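Local coordinates for penicillin-binding protein 2B (Streptococcus pneumoniae, PDB 2WAD) that acts as a transpeptidase that probably forms peptide cross-links between adjacent glycan strands of cell-wall peptidoglycan, and binds penicillin, at residues 610-615 against 634-639; 643-648 against 668-673; 411-416 against 458-463. One frame throughout, in Å; residues are numbered along the deposited sequence.

How the contacts relate
All three contacts lie in the transpeptidase domain. Contacts 1 and 2 are buried and share one antiparallel sheet. Their centres are about 7 Å apart and they touch: strand 634-638 of contact 1 pairs with strand 645-650 of contact 2. Contact 1 is strand pairing, carried by backbone hydrogen bonds. Contact 2 lays helix 661-676 on the same sheet through apolar side chains, with no direct hydrogen bond between its segments. Contact 3 joins two loops at the surface, about 33 Å from contact 1 and about 39 Å from contact 2 between centres. It relies on hydrogen bonds and one tyrosine. Only contact 1 reaches the active site, through K615.

Contact 1: residues 610-615 against 634-639; sequences VSISGK and AVAYAP
S613 and G614 pair with Y637 and A636 where strand 613-616, an outermost strand of the transpeptidase sheet, runs antiparallel to strand 634-638. Four backbone bonds hold the strands. S613 and Y637 exchange two of them: S613 N to Y637 O at 3.1 Å and Y637 N to S613 O at 2.8 Å. K615 and V635 exchange the other two. Between them G614 and A636 form a non-hydrogen-bonded pair, and their CA atoms are 3.8 Å apart. This is the tight part. On the face carrying A636, I612 CG2 lies 4.0 Å from A636 CB and V610 CG2 lies 3.7 Å from A638 CB. I670 of helix 661-676 covers A636 and A638.

On the other face, helix 525-536 packs on V635 and Y637. Y637 CG sits between the backbone N and the carbonyl carbon (chi1 58°), which brings the ring alongside S613. S613 CB lies over one ring face, 4.0 Å from the Y637 centroid, as a CH-pi contact. One water bridges S613 OG and Y637 OH. The looser end is at partly exposed S611; T640 bonds both S611 OG and S613 OG.

K615 opens the K(S/T)G motif of this family. Its backbone N and O are taken by V635, while its NZ bonds S443 OG and, weakly, the backbone O of S386, the probable acyl-ester serine.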
ATOM      1  N   VAL A 610       4.056  -8.263 -29.944  1.00 45.00           N
ATOM      2  CA  VAL A 610       5.481  -8.477 -29.690  1.00 43.24           C
ATOM      3  C   VAL A 610       5.644  -9.922 -29.246  1.00 41.96           C
ATOM      4  O   VAL A 610       4.671 -10.554 -28.825  1.00 41.63           O
ATOM      5  CB  VAL A 610       6.042  -7.586 -28.533  1.00 47.64           C
ATOM      6  CG1 VAL A 610       6.244  -6.143 -28.988  1.00 45.89           C
ATOM      7  CG2 VAL A 610       5.159  -7.682 -27.291  1.00 42.50           C
ATOM      8  N   SER A 611       6.869 -10.431 -29.341  1.00 38.96           N
ATOM      9  CA  SER A 611       7.197 -11.769 -28.877  1.00 38.88           C
ATOM     10  C   SER A 611       7.056 -11.862 -27.353  1.00 39.28           C
ATOM     11  O   SER A 611       7.682 -11.105 -26.619  1.00 41.16           O
ATOM     12  CB  SER A 611       8.623 -12.117 -29.290  1.00 38.69           C
ATOM     13  OG  SER A 611       8.995 -13.379 -28.757  1.00 43.13           O
ATOM     14  N   ILE A 612       6.236 -12.804 -26.902  1.00 39.06           N
ATOM     15  CA  ILE A 612       5.878 -13.004 -25.508  1.00 36.12           C
ATOM     16  C   ILE A 612       6.412 -14.355 -25.024  1.00 37.74           C
ATOM     17  O   ILE A 612       6.274 -15.373 -25.722  1.00 35.68           O
ATOM     18  CB  ILE A 612       4.335 -12.984 -25.343  1.00 33.36           C
ATOM     19  CG1 ILE A 612       3.802 -11.600 -25.724  1.00 31.24           C
ATOM     20  CG2 ILE A 612       3.961 -13.323 -23.906  1.00 33.14           C
ATOM     21  CD1 ILE A 612       2.346 -11.417 -25.555  1.00 31.93           C
ATOM     22  N   SER A 613       7.042 -14.341 -23.847  1.00 36.75           N
ATOM     23  CA  SER A 613       7.463 -15.553 -23.145  1.00 36.63           C
ATOM     24  C   SER A 613       6.678 -15.643 -21.832  1.00 36.44           C
ATOM     25  O   SER A 613       6.315 -14.623 -21.243  1.00 40.22           O
ATOM     26  CB  SER A 613       8.963 -15.484 -22.864  1.00 37.31           C
ATOM     27  OG  SER A 613       9.708 -15.366 -24.067  1.00 42.58           O
ATOM     28  N   GLY A 614       6.368 -16.843 -21.367  1.00 34.29           N
ATOM     29  CA  GLY A 614       5.566 -16.919 -20.161  1.00 36.14           C
ATOM     30  C   GLY A 614       5.405 -18.326 -19.626  1.00 35.87           C
ATOM     31  O   GLY A 614       6.105 -19.251 -20.060  1.00 34.30           O
ATOM     32  N   LYS A 615       4.453 -18.491 -18.708  1.00 33.58           N
ATOM     33  CA  LYS A 615       4.208 -19.803 -18.085  1.00 36.60           C
ATOM     34  C   LYS A 615       2.765 -19.802 -17.575  1.00 36.83           C
ATOM     35  O   LYS A 615       2.304 -18.817 -17.015  1.00 38.64           O
ATOM     36  CB  LYS A 615       5.213 -20.025 -16.935  1.00 35.73           C
ATOM     37  CG  LYS A 615       5.088 -21.338 -16.170  1.00 38.33           C
ATOM     38  CD  LYS A 615       5.496 -22.506 -17.053  1.00 28.82           C
ATOM     39  CE  LYS A 615       5.195 -23.855 -16.410  1.00 33.66           C
ATOM     40  NZ  LYS A 615       3.713 -24.165 -16.353  1.00 35.87           N
ATOM     41  N   ALA A 634      -1.306 -16.975 -14.715  1.00 32.69           N
ATOM     42  CA  ALA A 634      -0.335 -16.898 -15.810  1.00 32.77           C
ATOM     43  C   ALA A 634       0.679 -15.806 -15.476  1.00 32.73           C
ATOM     44  O   ALA A 634       0.324 -14.812 -14.871  1.00 30.93           O
ATOM     45  CB  ALA A 634      -1.045 -16.562 -17.142  1.00 29.17           C
ATOM     46  N   VAL A 635       1.933 -15.998 -15.878  1.00 33.36           N
ATOM     47  CA  VAL A 635       2.952 -14.950 -15.814  1.00 33.22           C
ATOM     48  C   VAL A 635       3.596 -14.839 -17.204  1.00 34.70           C
ATOM     49  O   VAL A 635       3.667 -15.822 -17.926  1.00 35.13           O
ATOM     50  CB  VAL A 635       4.032 -15.258 -14.724  1.00 35.49           C
ATOM     51  CG1 VAL A 635       3.418 -15.308 -13.339  1.00 25.06           C
ATOM     52  CG2 VAL A 635       4.753 -16.577 -14.998  1.00 32.18           C
ATOM     53  N   ALA A 636       4.054 -13.651 -17.588  1.00 33.08           N
ATOM     54  CA  ALA A 636       4.621 -13.432 -18.917  1.00 34.20           C
ATOM     55  C   ALA A 636       5.541 -12.216 -18.904  1.00 31.16           C
ATOM     56  O   ALA A 636       5.383 -11.328 -18.071  1.00 31.31           O
ATOM     57  CB  ALA A 636       3.481 -13.196 -19.945  1.00 34.33           C
ATOM     58  N   TYR A 637       6.470 -12.147 -19.852  1.00 32.57           N
ATOM     59  CA  TYR A 637       7.186 -10.898 -20.134  1.00 30.88           C
ATOM     60  C   TYR A 637       7.406 -10.708 -21.635  1.00 33.11           C
ATOM     61  O   TYR A 637       7.199 -11.639 -22.419  1.00 33.85           O
ATOM     62  CB  TYR A 637       8.520 -10.837 -19.387  1.00 32.22           C
ATOM     63  CG  TYR A 637       9.467 -11.975 -19.707  1.00 33.57           C
ATOM     64  CD1 TYR A 637      10.288 -11.946 -20.831  1.00 33.70           C
ATOM     65  CD2 TYR A 637       9.510 -13.110 -18.895  1.00 40.53           C
ATOM     66  CE1 TYR A 637      11.148 -13.021 -21.125  1.00 32.18           C
ATOM     67  CE2 TYR A 637      10.379 -14.160 -19.161  1.00 41.39           C
ATOM     68  CZ  TYR A 637      11.179 -14.119 -20.288  1.00 41.12           C
ATOM     69  OH  TYR A 637      12.010 -15.195 -20.543  1.00 42.44           O
ATOM     70  N   ALA A 638       7.825  -9.505 -22.024  1.00 32.94           N
ATOM     71  CA  ALA A 638       7.943  -9.119 -23.429  1.00 37.10           C
ATOM     72  C   ALA A 638       8.586  -7.741 -23.542  1.00 37.25           C
ATOM     73  O   ALA A 638       8.488  -6.919 -22.636  1.00 34.94           O
ATOM     74  CB  ALA A 638       6.548  -9.089 -24.109  1.00 37.08           C
ATOM     75  N   PRO A 639       9.233  -7.466 -24.679  1.00 39.74           N
ATOM     76  CA  PRO A 639       9.444  -8.498 -25.683  1.00 38.44           C
ATOM     77  C   PRO A 639      10.496  -9.519 -25.263  1.00 41.05           C
ATOM     78  O   PRO A 639      11.387  -9.221 -24.463  1.00 42.78           O
ATOM     79  CB  PRO A 639       9.893  -7.720 -26.925  1.00 39.12           C
ATOM     80  CG  PRO A 639       9.966  -6.285 -26.553  1.00 36.86           C
ATOM     81  CD  PRO A 639       9.348  -6.092 -25.203  1.00 37.57           C
TER
HETATM   82  O   HOH W   1      12.306 -16.143 -23.087  1.00 38.67           O

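Contact 2: residues 643-648 against 668-673; sequences PQIAVA and DIINLY
I645 has the most surface buried here, and its side chain meets both I670 and Y673. Strand 645-650 belongs to the central sheet of the transpeptidase domain. Helix 661-676 packs on it, and the short segments of the two run roughly antiparallel, at 148°, with axes 9.4 Å apart. I645 points toward the helix. Its CG1 lies opposite the backbone N (chi1 179°), which carries CD1 out to Y673. There I645 CD1 touches Y673 CB at 3.7 Å, and the two side chains pass alongside each other, running opposite ways. The other branch, I645 CG2, meets I670 CG1 at 4.2 Å, and I670 CG2 is just as near.

I670 lies between the two strand residues. Its CG1 also packs on V647 CG1, and its CD1 reaches the same methyl at 4.0 Å. I670 further touches A636 and A638 on the neighbouring strand, so one helix residue spans two strands of the sheet.

V647 divides its two methyls. CG1 takes I670, while V647 CG2 meets I669 CD1 at 4.2 Å. F316 of helix 314-334 packs on I669 and meets the ring of Y673 edge-to-face. A646 and A648 face the other way, onto helix 525-536.

At the start of the strand, Q644 and I645 both face A638 in a classic beta bulge. Here a water donates to Q644 O at 2.8 Å and bonds Y673 OH at 2.7 Å.

The segments share no direct hydrogen bond. Branched aliphatic side chains and the Y673 side chain therefore join helix to sheet, and a water links Q644 O and Y673 OH at the margin.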
ATOM      1  N   PRO A 643      13.215  -7.350 -22.412  1.00 43.04           N
ATOM      2  CA  PRO A 643      11.939  -7.224 -21.737  1.00 40.22           C
ATOM      3  C   PRO A 643      11.635  -5.836 -21.175  1.00 40.73           C
ATOM      4  O   PRO A 643      12.450  -5.219 -20.474  1.00 40.17           O
ATOM      5  CB  PRO A 643      12.018  -8.288 -20.645  1.00 40.99           C
ATOM      6  CG  PRO A 643      12.998  -9.315 -21.181  1.00 43.32           C
ATOM      7  CD  PRO A 643      14.028  -8.452 -21.858  1.00 42.62           C
ATOM      8  N   GLN A 644      10.430  -5.354 -21.451  1.00 39.02           N
ATOM      9  CA  GLN A 644      10.050  -4.021 -20.993  1.00 39.07           C
ATOM     10  C   GLN A 644       8.779  -4.054 -20.153  1.00 37.43           C
ATOM     11  O   GLN A 644       8.389  -3.069 -19.526  1.00 38.52           O
ATOM     12  CB  GLN A 644       9.923  -3.083 -22.196  1.00 39.46           C
ATOM     13  CG  GLN A 644      11.289  -2.578 -22.667  1.00 40.63           C
ATOM     14  CD  GLN A 644      11.271  -2.184 -24.135  1.00 52.28           C
ATOM     15  OE1 GLN A 644      10.562  -1.251 -24.528  1.00 47.97           O
ATOM     16  NE2 GLN A 644      12.034  -2.912 -24.958  1.00 45.20           N
ATOM     17  N   ILE A 645       8.151  -5.220 -20.117  1.00 36.10           N
ATOM     18  CA  ILE A 645       7.007  -5.443 -19.234  1.00 34.00           C
ATOM     19  C   ILE A 645       6.999  -6.902 -18.758  1.00 33.25           C
ATOM     20  O   ILE A 645       7.279  -7.834 -19.518  1.00 35.86           O
ATOM     21  CB  ILE A 645       5.675  -5.084 -19.948  1.00 31.54           C
ATOM     22  CG1 ILE A 645       4.484  -5.334 -19.032  1.00 30.73           C
ATOM     23  CG2 ILE A 645       5.524  -5.908 -21.235  1.00 34.99           C
ATOM     24  CD1 ILE A 645       3.157  -4.715 -19.479  1.00 26.93           C
ATOM     25  N   ALA A 646       6.657  -7.099 -17.491  1.00 33.06           N
ATOM     26  CA  ALA A 646       6.454  -8.435 -16.918  1.00 30.40           C
ATOM     27  C   ALA A 646       5.097  -8.370 -16.250  1.00 29.82           C
ATOM     28  O   ALA A 646       4.810  -7.361 -15.610  1.00 30.52           O
ATOM     29  CB  ALA A 646       7.514  -8.702 -15.872  1.00 30.10           C
ATOM     30  N   VAL A 647       4.271  -9.404 -16.389  1.00 30.18           N
ATOM     31  CA  VAL A 647       2.904  -9.337 -15.886  1.00 30.58           C
ATOM     32  C   VAL A 647       2.504 -10.635 -15.178  1.00 32.07           C
ATOM     33  O   VAL A 647       2.893 -11.707 -15.622  1.00 34.51           O
ATOM     34  CB  VAL A 647       1.902  -9.014 -17.019  1.00 32.26           C
ATOM     35  CG1 VAL A 647       1.893 -10.134 -18.067  1.00 37.89           C
ATOM     36  CG2 VAL A 647       0.483  -8.823 -16.441  1.00 30.37           C
ATOM     37  N   ALA A 648       1.730 -10.531 -14.091  1.00 31.88           N
ATOM     38  CA  ALA A 648       1.137 -11.670 -13.423  1.00 31.35           C
ATOM     39  C   ALA A 648      -0.365 -11.537 -13.420  1.00 32.32           C
ATOM     40  O   ALA A 648      -0.914 -10.488 -13.084  1.00 33.38           O
ATOM     41  CB  ALA A 648       1.585 -11.769 -11.958  1.00 33.18           C
ATOM     42  N   ASP A 668      -3.242  -9.801 -23.571  1.00 31.76           N
ATOM     43  CA  ASP A 668      -3.981  -8.603 -23.936  1.00 34.34           C
ATOM     44  C   ASP A 668      -3.498  -7.414 -23.109  1.00 36.18           C
ATOM     45  O   ASP A 668      -3.606  -6.275 -23.570  1.00 36.19           O
ATOM     46  CB  ASP A 668      -5.477  -8.773 -23.707  1.00 32.95           C
ATOM     47  CG  ASP A 668      -6.146  -9.659 -24.745  1.00 36.38           C
ATOM     48  OD1 ASP A 668      -7.341  -9.941 -24.554  1.00 39.31           O
ATOM     49  OD2 ASP A 668      -5.504 -10.099 -25.717  1.00 39.72           O
ATOM     50  N   ILE A 669      -3.037  -7.660 -21.882  1.00 33.37           N
ATOM     51  CA  ILE A 669      -2.413  -6.584 -21.112  1.00 35.52           C
ATOM     52  C   ILE A 669      -1.101  -6.169 -21.760  1.00 35.76           C
ATOM     53  O   ILE A 669      -0.785  -4.980 -21.819  1.00 35.48           O
ATOM     54  CB  ILE A 669      -2.166  -6.932 -19.623  1.00 35.15           C
ATOM     55  CG1 ILE A 669      -3.494  -7.044 -18.866  1.00 33.26           C
ATOM     56  CG2 ILE A 669      -1.282  -5.866 -18.951  1.00 32.99           C
ATOM     57  CD1 ILE A 669      -3.403  -7.802 -17.531  1.00 32.63           C
ATOM     58  N   ILE A 670      -0.331  -7.143 -22.235  1.00 36.58           N
ATOM     59  CA  ILE A 670       0.915  -6.813 -22.916  1.00 35.09           C
ATOM     60  C   ILE A 670       0.651  -6.008 -24.194  1.00 37.76           C
ATOM     61  O   ILE A 670       1.332  -5.007 -24.442  1.00 36.31           O
ATOM     62  CB  ILE A 670       1.815  -8.059 -23.128  1.00 36.24           C
ATOM     63  CG1 ILE A 670       2.328  -8.527 -21.755  1.00 37.79           C
ATOM     64  CG2 ILE A 670       3.025  -7.755 -24.036  1.00 29.89           C
ATOM     65  CD1 ILE A 670       3.230  -9.716 -21.792  1.00 39.54           C
ATOM     66  N   ASN A 671      -0.321  -6.430 -25.001  1.00 36.75           N
ATOM     67  CA  ASN A 671      -0.640  -5.710 -26.238  1.00 36.41           C
ATOM     68  C   ASN A 671      -1.130  -4.314 -25.872  1.00 38.05           C
ATOM     69  O   ASN A 671      -0.808  -3.347 -26.548  1.00 37.70           O
ATOM     70  CB  ASN A 671      -1.768  -6.392 -27.022  1.00 35.28           C
ATOM     71  CG  ASN A 671      -1.318  -7.612 -27.790  1.00 35.19           C
ATOM     72  OD1 ASN A 671      -0.135  -7.792 -28.051  1.00 35.71           O
ATOM     73  ND2 ASN A 671      -2.283  -8.429 -28.222  1.00 35.90           N
ATOM     74  N   LEU A 672      -1.930  -4.198 -24.813  1.00 40.39           N
ATOM     75  CA  LEU A 672      -2.441  -2.876 -24.424  1.00 39.86           C
ATOM     76  C   LEU A 672      -1.281  -1.946 -24.135  1.00 41.92           C
ATOM     77  O   LEU A 672      -1.254  -0.799 -24.582  1.00 42.48           O
ATOM     78  CB  LEU A 672      -3.378  -2.946 -23.223  1.00 38.10           C
ATOM     79  CG  LEU A 672      -4.845  -3.285 -23.519  1.00 44.41           C
ATOM     80  CD1 LEU A 672      -5.611  -3.727 -22.274  1.00 41.89           C
ATOM     81  CD2 LEU A 672      -5.585  -2.146 -24.248  1.00 43.44           C
ATOM     82  N   TYR A 673      -0.300  -2.461 -23.401  1.00 41.37           N
ATOM     83  CA  TYR A 673       0.885  -1.677 -23.072  1.00 41.36           C
ATOM     84  C   TYR A 673       1.719  -1.273 -24.278  1.00 42.59           C
ATOM     85  O   TYR A 673       2.206  -0.137 -24.344  1.00 41.29           O
ATOM     86  CB  TYR A 673       1.787  -2.434 -22.098  1.00 40.36           C
ATOM     87  CG  TYR A 673       2.895  -1.555 -21.570  1.00 38.04           C
ATOM     88  CD1 TYR A 673       2.614  -0.478 -20.736  1.00 37.82           C
ATOM     89  CD2 TYR A 673       4.220  -1.785 -21.919  1.00 32.81           C
ATOM     90  CE1 TYR A 673       3.632   0.352 -20.258  1.00 43.46           C
ATOM     91  CE2 TYR A 673       5.237  -0.991 -21.424  1.00 38.73           C
ATOM     92  CZ  TYR A 673       4.938   0.077 -20.593  1.00 38.82           C
ATOM     93  OH  TYR A 673       5.941   0.883 -20.123  1.00 40.46           O
TER
HETATM   94  O   HOH W   2       8.408  -0.317 -19.981  1.00 44.65           O

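Contact 3: residues 411-416 against 458-463; sequences QPIVFQ and QTYQPN. Unlike the reference sequence in segment 411-416: P412 (reference Ser).
V414 uses both its backbone N and its backbone O to hold the segment 458-463. This is a loop-to-loop contact at the surface of the transpeptidase domain, with no regular strand or helix in either segment. V414 N donates to Y460 OH at 2.9 Å, and N463 N donates to V414 O at 2.8 Å. V414 thus bonds a side-chain hydroxyl through its N and a backbone amide through its O. A third bond lies further along. Q416 NE2 donates to N463 O at 2.7 Å, almost straight at 174°. N463 O lies in the amide plane of Q416, while the NE2 stands well out of the carbonyl plane of N463. The bend of Q416 at chi2 (-63°) turns its amide back toward N463, and NE2 reaches that O.

Y460 has the most surface buried here. Its first torsion is extended (chi1 174°), which carries the ring out to 411-415. A water in the ring plane donates to P412 O and also bonds Y460 OH. Around the ring the packing is apolar or weakly polar. I413 CG2 approaches Y460 CE1 at 3.9 Å, and F415 CE1 reaches Y460 CD1 at the ring edge at 4.0 Å. F415 continues inward to V449 of helix 445-455 and meets F509 edge-to-face.

Further out, the V414 and N463 side chains run alongside each other in the same direction. V414 CG1 is 3.6 Å from N463 OD1. At the other end the Q411 amide stands nearly perpendicular to the Y460 ring, and Q411 OE1 lies in the ring plane, 3.8 Å from Y460 CE2.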
ATOM      1  N   GLN A 411       7.007 -39.604 -15.535  1.00 43.26           N
ATOM      2  CA  GLN A 411       6.258 -40.804 -15.152  1.00 43.82           C
ATOM      3  C   GLN A 411       5.398 -40.413 -13.952  1.00 43.89           C
ATOM      4  O   GLN A 411       5.683 -39.409 -13.283  1.00 42.16           O
ATOM      5  CB  GLN A 411       7.238 -41.916 -14.735  1.00 43.04           C
ATOM      6  CG  GLN A 411       8.238 -41.415 -13.688  1.00 41.79           C
ATOM      7  CD  GLN A 411       9.386 -42.374 -13.429  1.00 43.01           C
ATOM      8  OE1 GLN A 411       9.181 -43.582 -13.381  1.00 49.64           O
ATOM      9  NE2 GLN A 411      10.599 -41.840 -13.266  1.00 39.24           N
ATOM     10  N   PRO A 412       4.338 -41.187 -13.674  1.00 44.72           N
ATOM     11  CA  PRO A 412       3.596 -40.908 -12.445  1.00 43.94           C
ATOM     12  C   PRO A 412       4.551 -41.098 -11.270  1.00 42.77           C
ATOM     13  O   PRO A 412       5.444 -41.924 -11.357  1.00 43.10           O
ATOM     14  CB  PRO A 412       2.499 -41.980 -12.406  1.00 44.19           C
ATOM     15  CG  PRO A 412       2.500 -42.647 -13.776  1.00 48.29           C
ATOM     16  CD  PRO A 412       3.836 -42.363 -14.408  1.00 46.96           C
ATOM     17  N   ILE A 413       4.371 -40.350 -10.186  1.00 40.89           N
ATOM     18  CA  ILE A 413       5.290 -40.421  -9.074  1.00 41.58           C
ATOM     19  C   ILE A 413       4.523 -41.116  -7.975  1.00 41.50           C
ATOM     20  O   ILE A 413       3.464 -40.653  -7.581  1.00 44.20           O
ATOM     21  CB  ILE A 413       5.690 -39.028  -8.555  1.00 44.15           C
ATOM     22  CG1 ILE A 413       6.360 -38.179  -9.644  1.00 42.83           C
ATOM     23  CG2 ILE A 413       6.454 -39.140  -7.240  1.00 43.34           C
ATOM     24  CD1 ILE A 413       7.438 -38.863 -10.438  1.00 37.58           C
ATOM     25  N   VAL A 414       5.049 -42.242  -7.510  1.00 40.39           N
ATOM     26  CA  VAL A 414       4.330 -43.080  -6.557  1.00 41.39           C
ATOM     27  C   VAL A 414       5.157 -43.308  -5.295  1.00 40.66           C
ATOM     28  O   VAL A 414       6.157 -44.030  -5.330  1.00 42.16           O
ATOM     29  CB  VAL A 414       3.943 -44.455  -7.182  1.00 41.93           C
ATOM     30  CG1 VAL A 414       3.065 -45.224  -6.196  1.00 41.31           C
ATOM     31  CG2 VAL A 414       3.176 -44.247  -8.483  1.00 41.09           C
ATOM     32  N   PHE A 415       4.752 -42.674  -4.203  1.00 41.53           N
ATOM     33  CA  PHE A 415       5.424 -42.814  -2.915  1.00 43.42           C
ATOM     34  C   PHE A 415       4.461 -43.596  -2.022  1.00 44.08           C
ATOM     35  O   PHE A 415       3.251 -43.382  -2.123  1.00 40.79           O
ATOM     36  CB  PHE A 415       5.592 -41.441  -2.231  1.00 45.47           C
ATOM     37  CG  PHE A 415       6.405 -40.426  -3.003  1.00 45.72           C
ATOM     38  CD1 PHE A 415       7.740 -40.655  -3.319  1.00 40.20           C
ATOM     39  CD2 PHE A 415       5.832 -39.212  -3.364  1.00 41.94           C
ATOM     40  CE1 PHE A 415       8.495 -39.709  -4.019  1.00 42.76           C
ATOM     41  CE2 PHE A 415       6.573 -38.253  -4.047  1.00 43.65           C
ATOM     42  CZ  PHE A 415       7.912 -38.484  -4.368  1.00 42.63           C
ATOM     43  N   GLN A 416       4.991 -44.445  -1.137  1.00 43.99           N
ATOM     44  CA  GLN A 416       4.201 -45.059  -0.061  1.00 47.68           C
ATOM     45  C   GLN A 416       3.466 -43.984   0.728  1.00 48.90           C
ATOM     46  O   GLN A 416       4.060 -42.986   1.129  1.00 50.86           O
ATOM     47  CB  GLN A 416       5.083 -45.843   0.927  1.00 46.54           C
ATOM     48  CG  GLN A 416       5.847 -46.992   0.290  1.00 45.68           C
ATOM     49  CD  GLN A 416       4.920 -48.048  -0.284  1.00 47.54           C
ATOM     50  OE1 GLN A 416       3.831 -48.264   0.251  1.00 40.42           O
ATOM     51  NE2 GLN A 416       5.341 -48.712  -1.371  1.00 37.25           N
ATOM     52  N   GLN A 458      17.301 -37.587  -1.863  1.00 50.21           N
ATOM     53  CA  GLN A 458      16.878 -38.914  -2.318  1.00 49.36           C
ATOM     54  C   GLN A 458      16.659 -39.019  -3.828  1.00 47.41           C
ATOM     55  O   GLN A 458      16.466 -38.020  -4.516  1.00 47.72           O
ATOM     56  CB  GLN A 458      15.655 -39.379  -1.522  1.00 49.49           C
ATOM     57  CG  GLN A 458      15.973 -39.625  -0.036  1.00 56.04           C
ATOM     58  CD  GLN A 458      14.769 -40.014   0.801  1.00 62.05           C
ATOM     59  OE1 GLN A 458      13.628 -39.821   0.399  1.00 73.46           O
ATOM     60  NE2 GLN A 458      15.021 -40.566   1.979  1.00 71.97           N
ATOM     61  N   THR A 459      16.684 -40.238  -4.349  1.00 46.32           N
ATOM     62  CA  THR A 459      16.509 -40.481  -5.778  1.00 46.47           C
ATOM     63  C   THR A 459      15.227 -41.279  -5.975  1.00 44.26           C
ATOM     64  O   THR A 459      15.004 -42.241  -5.240  1.00 46.92           O
ATOM     65  CB  THR A 459      17.719 -41.262  -6.322  1.00 46.21           C
ATOM     66  OG1 THR A 459      18.884 -40.447  -6.162  1.00 54.36           O
ATOM     67  CG2 THR A 459      17.582 -41.589  -7.792  1.00 46.78           C
ATOM     68  N   TYR A 460      14.393 -40.896  -6.944  1.00 42.22           N
ATOM     69  CA  TYR A 460      13.072 -41.512  -7.083  1.00 43.11           C
ATOM     70  C   TYR A 460      13.163 -42.948  -7.575  1.00 41.85           C
ATOM     71  O   TYR A 460      13.877 -43.227  -8.544  1.00 43.18           O
ATOM     72  CB  TYR A 460      12.107 -40.718  -7.989  1.00 42.62           C
ATOM     73  CG  TYR A 460      10.791 -41.453  -8.242  1.00 42.90           C
ATOM     74  CD1 TYR A 460       9.853 -41.626  -7.221  1.00 45.45           C
ATOM     75  CD2 TYR A 460      10.502 -42.003  -9.485  1.00 40.37           C
ATOM     76  CE1 TYR A 460       8.671 -42.304  -7.441  1.00 38.61           C
ATOM     77  CE2 TYR A 460       9.327 -42.688  -9.711  1.00 39.99           C
ATOM     78  CZ  TYR A 460       8.426 -42.839  -8.687  1.00 37.02           C
ATOM     79  OH  TYR A 460       7.236 -43.476  -8.908  1.00 39.59           O
ATOM     80  N   GLN A 461      12.456 -43.839  -6.886  1.00 43.23           N
ATOM     81  CA  GLN A 461      12.135 -45.175  -7.381  1.00 46.76           C
ATOM     82  C   GLN A 461      10.679 -45.432  -7.016  1.00 45.30           C
ATOM     83  O   GLN A 461      10.261 -45.121  -5.900  1.00 47.37           O
ATOM     84  CB  GLN A 461      12.997 -46.272  -6.729  1.00 49.17           C
ATOM     85  CG  GLN A 461      14.507 -46.061  -6.737  1.00 56.76           C
ATOM     86  CD  GLN A 461      15.104 -46.134  -8.133  1.00 67.03           C
ATOM     87  OE1 GLN A 461      14.548 -46.783  -9.021  1.00 70.29           O
ATOM     88  NE2 GLN A 461      16.240 -45.464  -8.337  1.00 68.75           N
ATOM     89  N   PRO A 462       9.908 -46.007  -7.950  1.00 43.61           N
ATOM     90  CA  PRO A 462       8.497 -46.264  -7.696  1.00 42.01           C
ATOM     91  C   PRO A 462       8.289 -47.009  -6.376  1.00 44.35           C
ATOM     92  O   PRO A 462       9.084 -47.887  -6.042  1.00 45.26           O
ATOM     93  CB  PRO A 462       8.070 -47.137  -8.888  1.00 40.58           C
ATOM     94  CG  PRO A 462       9.036 -46.824  -9.983  1.00 41.45           C
ATOM     95  CD  PRO A 462      10.355 -46.518  -9.265  1.00 43.02           C
ATOM     96  N   ASN A 463       7.249 -46.635  -5.631  1.00 45.55           N
ATOM     97  CA  ASN A 463       6.801 -47.372  -4.458  1.00 47.28           C
ATOM     98  C   ASN A 463       7.792 -47.265  -3.299  1.00 49.02           C
ATOM     99  O   ASN A 463       7.722 -48.025  -2.335  1.00 50.06           O
ATOM    100  CB  ASN A 463       6.535 -48.858  -4.790  1.00 48.88           C
ATOM    101  CG  ASN A 463       5.771 -49.060  -6.099  1.00 46.42           C
ATOM    102  OD1 ASN A 463       4.920 -48.258  -6.486  1.00 49.23           O
ATOM    103  ND2 ASN A 463       6.099 -50.131  -6.797  1.00 46.53           N
TER
HETATM  104  O   HOH W   3       6.560 -44.535 -11.026  1.00 44.51           O